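Local coordinates for protein Beta/alpha-amylase (Paenibacillus polymyxa, PDB 3VOC) that is the family 14 beta-amylase section of a secreted precursor and removes maltose units successively from the non-reducing ends of starch-like alpha-1,4-glucans, at residues P178-F183 / D227-Y232; F110-G115 / K182-T187; M11-K16 / L387-L392. All blocks are in the same frame, centred on the assembly; numbering follows the deposited sequence.

Interaction 1 (P178-F183 / D227-Y232); sequences PGRGKF and DGDGFY
R180 reaches across to the 227-232 loop and sets its guanidinium on the type I turn that runs from G228 to F231. NE-H donates to D229 OD1 over 3.0 Å in an almost straight salt bridge (N-H...O 173°). The oxygen lies in the guanidinium plane, yet it is met on its anti side, and the carboxylate is turned 63° from the guanidinium. One face of the guanidinium rests on the G228 peptide, with NH2 3.1 Å from G228 C. NH2 has its own partner, a salt bridge to E113 OE2, while the carboxylate's other oxygen, OE1, takes a weak hydrogen bond from G228 N. E113 thus serves both loops. The turn closes on itself through F231 N to G228 O at 3.3 Å.

Beyond this polar patch, the edge of F183 points at the face of F231 in a T-shaped pair, centroids 5.7 Å apart. F231 turns CG away from its backbone N (chi1 -176°), which brings CD2 to within 4.1 Å of F183 CZ. Both rings lie against L246 of helix 240-268, and F183 also meets F245 and Y249 there edge-to-face; R180 is packed by T296 and A299 of helix 295-300.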
loop_
_atom_site.group_PDB
_atom_site.type_symbol
_atom_site.label_atom_id
_atom_site.label_comp_id
_atom_site.label_asym_id
_atom_site.label_seq_id
_atom_site.Cartn_x
_atom_site.Cartn_y
_atom_site.Cartn_z
ATOM N N PRO A 178 15.652 12.351 -3.523
ATOM C CA PRO A 178 15.405 10.956 -3.908
ATOM C C PRO A 178 16.153 9.930 -3.042
ATOM O O PRO A 178 16.676 8.955 -3.570
ATOM C CB PRO A 178 15.970 10.916 -5.328
ATOM C CG PRO A 178 17.235 11.822 -5.217
ATOM C CD PRO A 178 16.903 12.859 -4.131
ATOM N N GLY A 179 16.209 10.154 -1.732
ATOM C CA GLY A 179 16.890 9.227 -0.814
ATOM C C GLY A 179 16.309 7.827 -0.960
ATOM O O GLY A 179 15.095 7.657 -1.143
ATOM N N ARG A 180 17.160 6.812 -0.910
ATOM C CA ARG A 180 16.654 5.442 -1.062
ATOM C C ARG A 180 15.844 5.036 0.160
ATOM O O ARG A 180 15.124 4.035 0.127
ATOM C CB ARG A 180 17.781 4.430 -1.297
ATOM C CG ARG A 180 18.761 4.340 -0.161
ATOM C CD ARG A 180 19.268 2.919 0.134
ATOM N NE ARG A 180 20.031 3.046 1.374
ATOM C CZ ARG A 180 19.824 2.364 2.493
ATOM N NH1 ARG A 180 18.929 1.379 2.547
ATOM N NH2 ARG A 180 20.555 2.651 3.561
ATOM N N GLY A 181 15.969 5.818 1.230
ATOM C CA GLY A 181 15.364 5.458 2.504
ATOM C C GLY A 181 16.266 4.506 3.258
ATOM O O GLY A 181 17.490 4.455 3.012
ATOM N N LYS A 182 15.680 3.748 4.186
ATOM C CA LYS A 182 16.471 2.866 5.054
ATOM C C LYS A 182 15.729 1.555 5.303
ATOM O O LYS A 182 14.489 1.538 5.302
ATOM C CB LYS A 182 16.776 3.549 6.400
ATOM C CG LYS A 182 17.742 4.720 6.285
ATOM C CD LYS A 182 17.935 5.471 7.586
ATOM C CE LYS A 182 18.852 6.696 7.373
ATOM N NZ LYS A 182 19.035 7.442 8.665
ATOM N N PHE A 183 16.493 0.472 5.507
ATOM C CA PHE A 183 15.938 -0.798 5.997
ATOM C C PHE A 183 15.258 -0.596 7.359
ATOM O O PHE A 183 15.668 0.258 8.136
ATOM C CB PHE A 183 17.025 -1.888 6.091
ATOM C CG PHE A 183 17.538 -2.358 4.753
ATOM C CD1 PHE A 183 18.876 -2.214 4.422
ATOM C CD2 PHE A 183 16.692 -2.965 3.836
ATOM C CE1 PHE A 183 19.359 -2.640 3.186
ATOM C CE2 PHE A 183 17.170 -3.404 2.584
ATOM C CZ PHE A 183 18.506 -3.244 2.264
ATOM N N ASP A 227 25.023 -1.001 7.605
ATOM C CA ASP A 227 25.360 0.068 6.667
ATOM C C ASP A 227 24.565 -0.168 5.375
ATOM O O ASP A 227 25.012 -0.904 4.491
ATOM C CB ASP A 227 26.875 0.102 6.381
ATOM C CG ASP A 227 27.504 -1.294 6.241
ATOM O OD1 ASP A 227 28.711 -1.354 5.917
ATOM O OD2 ASP A 227 26.817 -2.328 6.445
ATOM N N GLY A 228 23.374 0.422 5.267
ATOM C CA GLY A 228 22.521 0.140 4.095
ATOM C C GLY A 228 22.879 0.789 2.760
ATOM O O GLY A 228 22.557 0.240 1.674
ATOM N N ASP A 229 23.514 1.962 2.814
ATOM C CA ASP A 229 23.878 2.645 1.579
ATOM C C ASP A 229 24.787 1.827 0.677
ATOM O O ASP A 229 24.581 1.780 -0.541
ATOM C CB ASP A 229 24.507 3.997 1.849
ATOM C CG ASP A 229 23.588 5.137 1.490
ATOM O OD1 ASP A 229 22.340 4.983 1.622
ATOM O OD2 ASP A 229 24.122 6.194 1.088
ATOM N N GLY A 230 25.782 1.189 1.274
ATOM C CA GLY A 230 26.777 0.446 0.503
ATOM C C GLY A 230 26.438 -1.020 0.350
ATOM O O GLY A 230 27.300 -1.825 0.033
ATOM N N PHE A 231 25.166 -1.364 0.523
ATOM C CA PHE A 231 24.787 -2.755 0.604
ATOM C C PHE A 231 25.005 -3.463 -0.731
ATOM O O PHE A 231 25.340 -4.637 -0.757
ATOM C CB PHE A 231 23.356 -2.893 1.134
ATOM C CG PHE A 231 22.925 -4.310 1.341
ATOM C CD1 PHE A 231 23.522 -5.102 2.314
ATOM C CD2 PHE A 231 21.922 -4.858 0.556
ATOM C CE1 PHE A 231 23.132 -6.425 2.488
ATOM C CE2 PHE A 231 21.522 -6.175 0.735
ATOM C CZ PHE A 231 22.129 -6.950 1.699
ATOM N N TYR A 232 24.866 -2.747 -1.845
ATOM C CA TYR A 232 25.221 -3.345 -3.137
ATOM C C TYR A 232 26.740 -3.334 -3.358
ATOM O O TYR A 232 27.360 -4.395 -3.589
ATOM C CB TYR A 232 24.486 -2.662 -4.310
ATOM C CG TYR A 232 24.869 -3.217 -5.666
ATOM C CD1 TYR A 232 24.307 -4.408 -6.143
ATOM C CD2 TYR A 232 25.817 -2.562 -6.467
ATOM C CE1 TYR A 232 24.671 -4.925 -7.393
ATOM C CE2 TYR A 232 26.193 -3.069 -7.713
ATOM C CZ TYR A 232 25.623 -4.247 -8.166
ATOM O OH TYR A 232 26.004 -4.734 -9.396
#

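Interaction 2 (F110-G115 / K182-T187); sequences FKDESG and KFQAYT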
loop_
_atom_site.group_PDB
_atom_site.type_symbol
_atom_site.label_atom_id
_atom_site.label_comp_id
_atom_site.label_asym_id
_atom_site.label_seq_id
_atom_site.Cartn_x
_atom_site.Cartn_y
_atom_site.Cartn_z
ATOM N N PHE A 110 8.340 -0.279 13.828
ATOM C CA PHE A 110 9.483 -0.463 12.938
ATOM C C PHE A 110 10.592 0.440 13.423
ATOM O O PHE A 110 10.333 1.531 13.911
ATOM C CB PHE A 110 9.122 -0.074 11.506
ATOM C CG PHE A 110 8.004 -0.896 10.901
ATOM C CD1 PHE A 110 8.283 -2.066 10.194
ATOM C CD2 PHE A 110 6.675 -0.474 11.006
ATOM C CE1 PHE A 110 7.248 -2.822 9.622
ATOM C CE2 PHE A 110 5.630 -1.214 10.435
ATOM C CZ PHE A 110 5.920 -2.388 9.731
ATOM N N LYS A 111 11.834 -0.011 13.299
ATOM C CA LYS A 111 12.962 0.838 13.613
ATOM C C LYS A 111 13.939 0.778 12.446
ATOM O O LYS A 111 14.181 -0.291 11.887
ATOM C CB LYS A 111 13.590 0.367 14.929
ATOM C CG LYS A 111 14.645 1.267 15.517
ATOM C CD LYS A 111 14.861 0.987 17.021
ATOM C CE LYS A 111 13.733 1.546 17.886
ATOM N NZ LYS A 111 14.101 1.634 19.334
ATOM N N ASP A 112 14.474 1.929 12.068
ATOM C CA ASP A 112 15.369 2.004 10.926
ATOM C C ASP A 112 16.847 1.816 11.268
ATOM O O ASP A 112 17.192 1.568 12.414
ATOM C CB ASP A 112 15.111 3.275 10.095
ATOM C CG ASP A 112 15.687 4.555 10.707
ATOM O OD1 ASP A 112 16.457 4.527 11.689
ATOM O OD2 ASP A 112 15.375 5.622 10.149
ATOM N N GLU A 113 17.701 1.922 10.242
ATOM C CA GLU A 113 19.147 1.735 10.368
ATOM C C GLU A 113 19.797 2.642 11.413
ATOM O O GLU A 113 20.837 2.288 11.965
ATOM C CB GLU A 113 19.826 1.955 9.010
ATOM C CG GLU A 113 19.361 0.978 7.918
ATOM C CD GLU A 113 19.958 1.301 6.569
ATOM O OE1 GLU A 113 21.043 1.937 6.512
ATOM O OE2 GLU A 113 19.355 0.907 5.566
ATOM N N SER A 114 19.177 3.791 11.689
ATOM C CA SER A 114 19.712 4.767 12.652
ATOM C C SER A 114 18.982 4.783 14.005
ATOM O O SER A 114 19.236 5.656 14.845
ATOM C CB SER A 114 19.687 6.175 12.036
ATOM O OG SER A 114 20.320 6.183 10.763
ATOM N N GLY A 115 18.065 3.838 14.207
ATOM C CA GLY A 115 17.323 3.749 15.457
ATOM C C GLY A 115 16.016 4.543 15.490
ATOM O O GLY A 115 15.350 4.585 16.523
ATOM N N LYS A 182 15.680 3.748 4.186
ATOM C CA LYS A 182 16.471 2.866 5.054
ATOM C C LYS A 182 15.729 1.555 5.303
ATOM O O LYS A 182 14.489 1.538 5.302
ATOM C CB LYS A 182 16.776 3.549 6.400
ATOM C CG LYS A 182 17.742 4.720 6.285
ATOM C CD LYS A 182 17.935 5.471 7.586
ATOM C CE LYS A 182 18.852 6.696 7.373
ATOM N NZ LYS A 182 19.035 7.442 8.665
ATOM N N PHE A 183 16.493 0.472 5.507
ATOM C CA PHE A 183 15.938 -0.798 5.997
ATOM C C PHE A 183 15.258 -0.596 7.359
ATOM O O PHE A 183 15.668 0.258 8.136
ATOM C CB PHE A 183 17.025 -1.888 6.091
ATOM C CG PHE A 183 17.538 -2.358 4.753
ATOM C CD1 PHE A 183 18.876 -2.214 4.422
ATOM C CD2 PHE A 183 16.692 -2.965 3.836
ATOM C CE1 PHE A 183 19.359 -2.640 3.186
ATOM C CE2 PHE A 183 17.170 -3.404 2.584
ATOM C CZ PHE A 183 18.506 -3.244 2.264
ATOM N N GLN A 184 14.236 -1.402 7.638
ATOM C CA GLN A 184 13.319 -1.175 8.756
ATOM C C GLN A 184 13.194 -2.417 9.633
ATOM O O GLN A 184 12.091 -2.786 10.079
ATOM C CB GLN A 184 11.944 -0.771 8.203
ATOM C CG GLN A 184 11.960 0.517 7.364
ATOM C CD GLN A 184 12.289 1.742 8.208
ATOM O OE1 GLN A 184 11.836 1.852 9.344
ATOM N NE2 GLN A 184 13.077 2.673 7.651
ATOM N N ALA A 185 14.330 -3.075 9.872
ATOM C CA ALA A 185 14.344 -4.335 10.596
ATOM C C ALA A 185 15.216 -4.245 11.841
ATOM O O ALA A 185 15.881 -5.222 12.203
ATOM C CB ALA A 185 14.837 -5.473 9.670
ATOM N N TYR A 186 15.187 -3.087 12.511
ATOM C CA TYR A 186 16.125 -2.834 13.619
ATOM C C TYR A 186 15.544 -2.887 15.010
ATOM O O TYR A 186 16.273 -2.722 15.999
ATOM C CB TYR A 186 16.986 -1.584 13.364
ATOM C CG TYR A 186 17.756 -1.775 12.082
ATOM C CD1 TYR A 186 19.062 -2.292 12.086
ATOM C CD2 TYR A 186 17.150 -1.537 10.857
ATOM C CE1 TYR A 186 19.752 -2.516 10.874
ATOM C CE2 TYR A 186 17.816 -1.755 9.663
ATOM C CZ TYR A 186 19.117 -2.248 9.671
ATOM O OH TYR A 186 19.769 -2.442 8.463
ATOM N N THR A 187 14.243 -3.163 15.110
ATOM C CA THR A 187 13.681 -3.503 16.421
ATOM C C THR A 187 14.323 -4.803 16.893
ATOM O O THR A 187 14.807 -5.605 16.077
ATOM C CB THR A 187 12.151 -3.695 16.398
ATOM O OG1 THR A 187 11.794 -4.621 15.361
ATOM C CG2 THR A 187 11.440 -2.355 16.168
HETATM O O HOH W 1 11.919 -2.934 12.788
HETATM O O HOH W 2 13.454 5.588 8.209
HETATM O O HOH W 3 16.730 7.838 10.315
#
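K182 opens the 182-187 segment by running its straight side chain past D112 to S114, where NZ donates to OG at 2.8 Å. D112 OD2 is too far from NZ for a salt bridge, but a water bridges the two, so the charges are probably still felt.

At F183 the backbone N donates to E113 OE2 over 2.9 Å, reaching the oxygen on its anti side, so OE2, already paired with R180, holds a second donor. F183 O meets D112 CA in a CA-H...O contact.

Q184 folds back at chi2 (-67°), laying its amide beside D112 CB, with NE2 3.2 Å from that carbon. NE2 donates to K182 O from above the carbonyl plane and to a second water that in turn donates to D112 OD2. Q184 O accepts a hydrogen bond from a third water, which accepts from K111 N and T187 N.

Y186 adds a backbone bond and a ring contact: its N donates to K111 O at 3.0 Å, and its ring lies flat under E113 CA, a CH-pi contact 3.9 Å from the centroid and 13° off the normal. With CG anti to the carbonyl carbon (chi1 -59°), the ring passes beneath the 112-113 backbone, and its OH goes on to P225 O.

T187 closes the segment with CG2 3.7 Å from K111 CB, while OG1 bonds to A190 N as the N-cap of helix 188-202.

On the 110-115 side, D112 OD1 accepts from S114 N in an Asx turn, superposed on the type I beta turn D112-G115 that links strands 110-111 and 117-118 in a beta hairpin.

Interaction 3 (M11-K16 / L387-L392); sequences MGPLAK and LRINNL
R388 extends over the 11-16 loop with its guanidinium between two apolar side chains. M11 is modelled in two conformers; in one of them SD lies 3.6 Å off one face, toward the rim, and L14 CB sits over the centre of the opposite face. In the guanidinium plane NH1 donates to G12 O at 2.9 Å (N-H...O 147°), so the group is held at its edge as well as from both faces. A bend at chi3 (-143°) turns the guanidinium so that NH1 at its edge meets G12 O.

The tight part is I389 against M11 and P13. I389 N donates to M11 O at 2.9 Å, and I389 CG2 touches the P13 ring at CD, 3.7 Å away. In that same conformer the M11 side chain lies alongside that of L387, pointing the same way, with SD 3.6 Å from L387 CG and CE against CD1. The cis peptide between L387 and R388 turns the chain here, and R388 N is taken up by a lone pair of N391 OD1 at 2.7 Å.

Toward L14 and N390 the fit is looser and only partly buried: L14 CB is 4.1 Å from R388 NH1, and N390 only grazes P13 CB, its OD1 accepting a hydrogen bond from Q26 NE2. R388 probably binds substrate, as in related beta-amylases; a leucine in its place would probably leave G12 O without this donor and M11 and L14 without the flat group between them.

The contact joins the loops that follow the first and last strands of the closed barrel, 7-11 and 383-386. M11 packs on T385 and on T39 of strand 37-43, L14 leans on W43, and P13 and I389 share F23 of helix 20-32.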
loop_
_atom_site.group_PDB
_atom_site.type_symbol
_atom_site.label_atom_id
_atom_site.label_comp_id
_atom_site.label_asym_id
_atom_site.label_seq_id
_atom_site.Cartn_x
_atom_site.Cartn_y
_atom_site.Cartn_z
ATOM N N MET A 11 -10.728 8.777 -5.951
ATOM C CA MET A 11 -10.474 8.763 -4.516
ATOM C C MET A 11 -11.116 9.990 -3.890
ATOM O O MET A 11 -11.016 11.094 -4.417
ATOM C CB MET A 11 -8.971 8.725 -4.204
ATOM C CG MET A 11 -8.636 8.382 -2.730
ATOM S SD MET A 11 -6.937 7.770 -2.503
ATOM C CE MET A 11 -7.012 6.260 -3.444
ATOM N N GLY A 12 -11.790 9.770 -2.763
ATOM C CA GLY A 12 -12.421 10.851 -2.029
ATOM C C GLY A 12 -11.396 11.760 -1.357
ATOM O O GLY A 12 -10.187 11.504 -1.414
ATOM N N PRO A 13 -11.881 12.818 -0.696
ATOM C CA PRO A 13 -10.965 13.803 -0.133
ATOM C C PRO A 13 -10.191 13.249 1.063
ATOM O O PRO A 13 -10.621 12.270 1.702
ATOM C CB PRO A 13 -11.887 14.961 0.294
ATOM C CG PRO A 13 -13.239 14.407 0.397
ATOM C CD PRO A 13 -13.289 13.064 -0.330
ATOM N N LEU A 14 -9.051 13.867 1.352
ATOM C CA LEU A 14 -8.236 13.427 2.482
ATOM C C LEU A 14 -8.848 13.867 3.813
ATOM O O LEU A 14 -9.058 13.038 4.704
ATOM C CB LEU A 14 -6.791 13.944 2.350
ATOM C CG LEU A 14 -5.825 13.520 3.457
ATOM C CD1 LEU A 14 -5.633 12.005 3.471
ATOM C CD2 LEU A 14 -4.454 14.249 3.310
ATOM N N ALA A 15 -9.122 15.173 3.924
ATOM C CA ALA A 15 -9.739 15.785 5.112
ATOM C C ALA A 15 -11.143 15.252 5.397
ATOM O O ALA A 15 -11.923 15.016 4.475
ATOM C CB ALA A 15 -9.782 17.330 4.954
ATOM N N LYS A 16 -11.455 15.056 6.678
ATOM C CA LYS A 16 -12.782 14.604 7.085
ATOM C C LYS A 16 -13.826 15.539 6.493
ATOM O O LYS A 16 -13.616 16.756 6.450
ATOM C CB LYS A 16 -12.895 14.592 8.607
ATOM C CG LYS A 16 -14.178 13.972 9.120
ATOM C CD LYS A 16 -14.296 14.200 10.618
ATOM C CE LYS A 16 -15.703 13.933 11.122
ATOM N NZ LYS A 16 -15.854 14.424 12.528
ATOM N N LEU A 387 -6.481 9.936 -8.065
ATOM C CA LEU A 387 -6.261 10.746 -6.866
ATOM C C LEU A 387 -6.145 12.210 -7.275
ATOM O O LEU A 387 -5.308 12.524 -8.128
ATOM C CB LEU A 387 -4.965 10.318 -6.164
ATOM C CG LEU A 387 -5.052 9.052 -5.303
ATOM C CD1 LEU A 387 -5.094 7.775 -6.151
ATOM C CD2 LEU A 387 -3.889 8.997 -4.298
ATOM N N ARG A 388 -6.971 13.119 -6.743
ATOM C CA ARG A 388 -8.165 12.892 -5.908
ATOM C C ARG A 388 -9.321 13.716 -6.432
ATOM O O ARG A 388 -9.184 14.463 -7.416
ATOM C CB ARG A 388 -7.942 13.422 -4.496
ATOM C CG ARG A 388 -7.639 12.428 -3.509
ATOM C CD ARG A 388 -7.071 13.140 -2.293
ATOM N NE ARG A 388 -6.034 12.314 -1.720
ATOM C CZ ARG A 388 -6.257 11.316 -0.870
ATOM N NH1 ARG A 388 -7.497 11.004 -0.488
ATOM N NH2 ARG A 388 -5.227 10.627 -0.419
ATOM N N ILE A 389 -10.463 13.595 -5.750
ATOM C CA ILE A 389 -11.692 14.234 -6.174
ATOM C C ILE A 389 -11.540 15.746 -6.439
ATOM O O ILE A 389 -12.033 16.231 -7.451
ATOM C CB ILE A 389 -12.874 13.912 -5.187
ATOM C CG1 ILE A 389 -14.202 14.485 -5.690
ATOM C CG2 ILE A 389 -12.576 14.394 -3.754
ATOM C CD1 ILE A 389 -15.432 13.890 -4.948
ATOM N N ASN A 390 -10.839 16.475 -5.566
ATOM C CA ASN A 390 -10.722 17.934 -5.747
ATOM C C ASN A 390 -9.852 18.324 -6.955
ATOM O O ASN A 390 -9.886 19.468 -7.408
ATOM C CB ASN A 390 -10.269 18.622 -4.452
ATOM C CG ASN A 390 -11.421 18.855 -3.484
ATOM O OD1 ASN A 390 -11.995 17.913 -2.910
ATOM N ND2 ASN A 390 -11.785 20.121 -3.316
ATOM N N ASN A 391 -9.107 17.358 -7.502
ATOM C CA ASN A 391 -8.378 17.599 -8.740
ATOM C C ASN A 391 -9.277 17.513 -9.976
ATOM O O ASN A 391 -8.858 17.908 -11.072
ATOM C CB ASN A 391 -7.171 16.658 -8.862
ATOM C CG ASN A 391 -6.277 16.693 -7.624
ATOM O OD1 ASN A 391 -6.140 15.698 -6.914
ATOM N ND2 ASN A 391 -5.700 17.850 -7.346
ATOM N N LEU A 392 -10.504 17.010 -9.785
ATOM C CA LEU A 392 -11.505 16.873 -10.861
ATOM C C LEU A 392 -12.697 17.796 -10.698
ATOM O O LEU A 392 -13.285 18.202 -11.702
ATOM C CB LEU A 392 -12.059 15.435 -10.947
ATOM C CG LEU A 392 -11.084 14.314 -11.323
ATOM C CD1 LEU A 392 -11.775 12.958 -11.294
ATOM C CD2 LEU A 392 -10.445 14.559 -12.690
#

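Interactions 1 and 2 form one continuous patch, their centres 11 Å apart, and they share K182 and F183. E113, whose carboxylate pairs with R180 NH2 (OE2, 2.9 Å), joins them. Interaction 3 stands apart, with centres 33 Å from interaction 1 and 32 Å from interaction 2, and nearest atoms about 19 Å away in both cases. It is the one at the catalytic centre: the L387 side chain is about 4 Å from that of E359, the proton acceptor by similarity. Interaction 2 approaches from farther out, the F110 side chain lying about 11 Å from that of E163, the predicted proton donor.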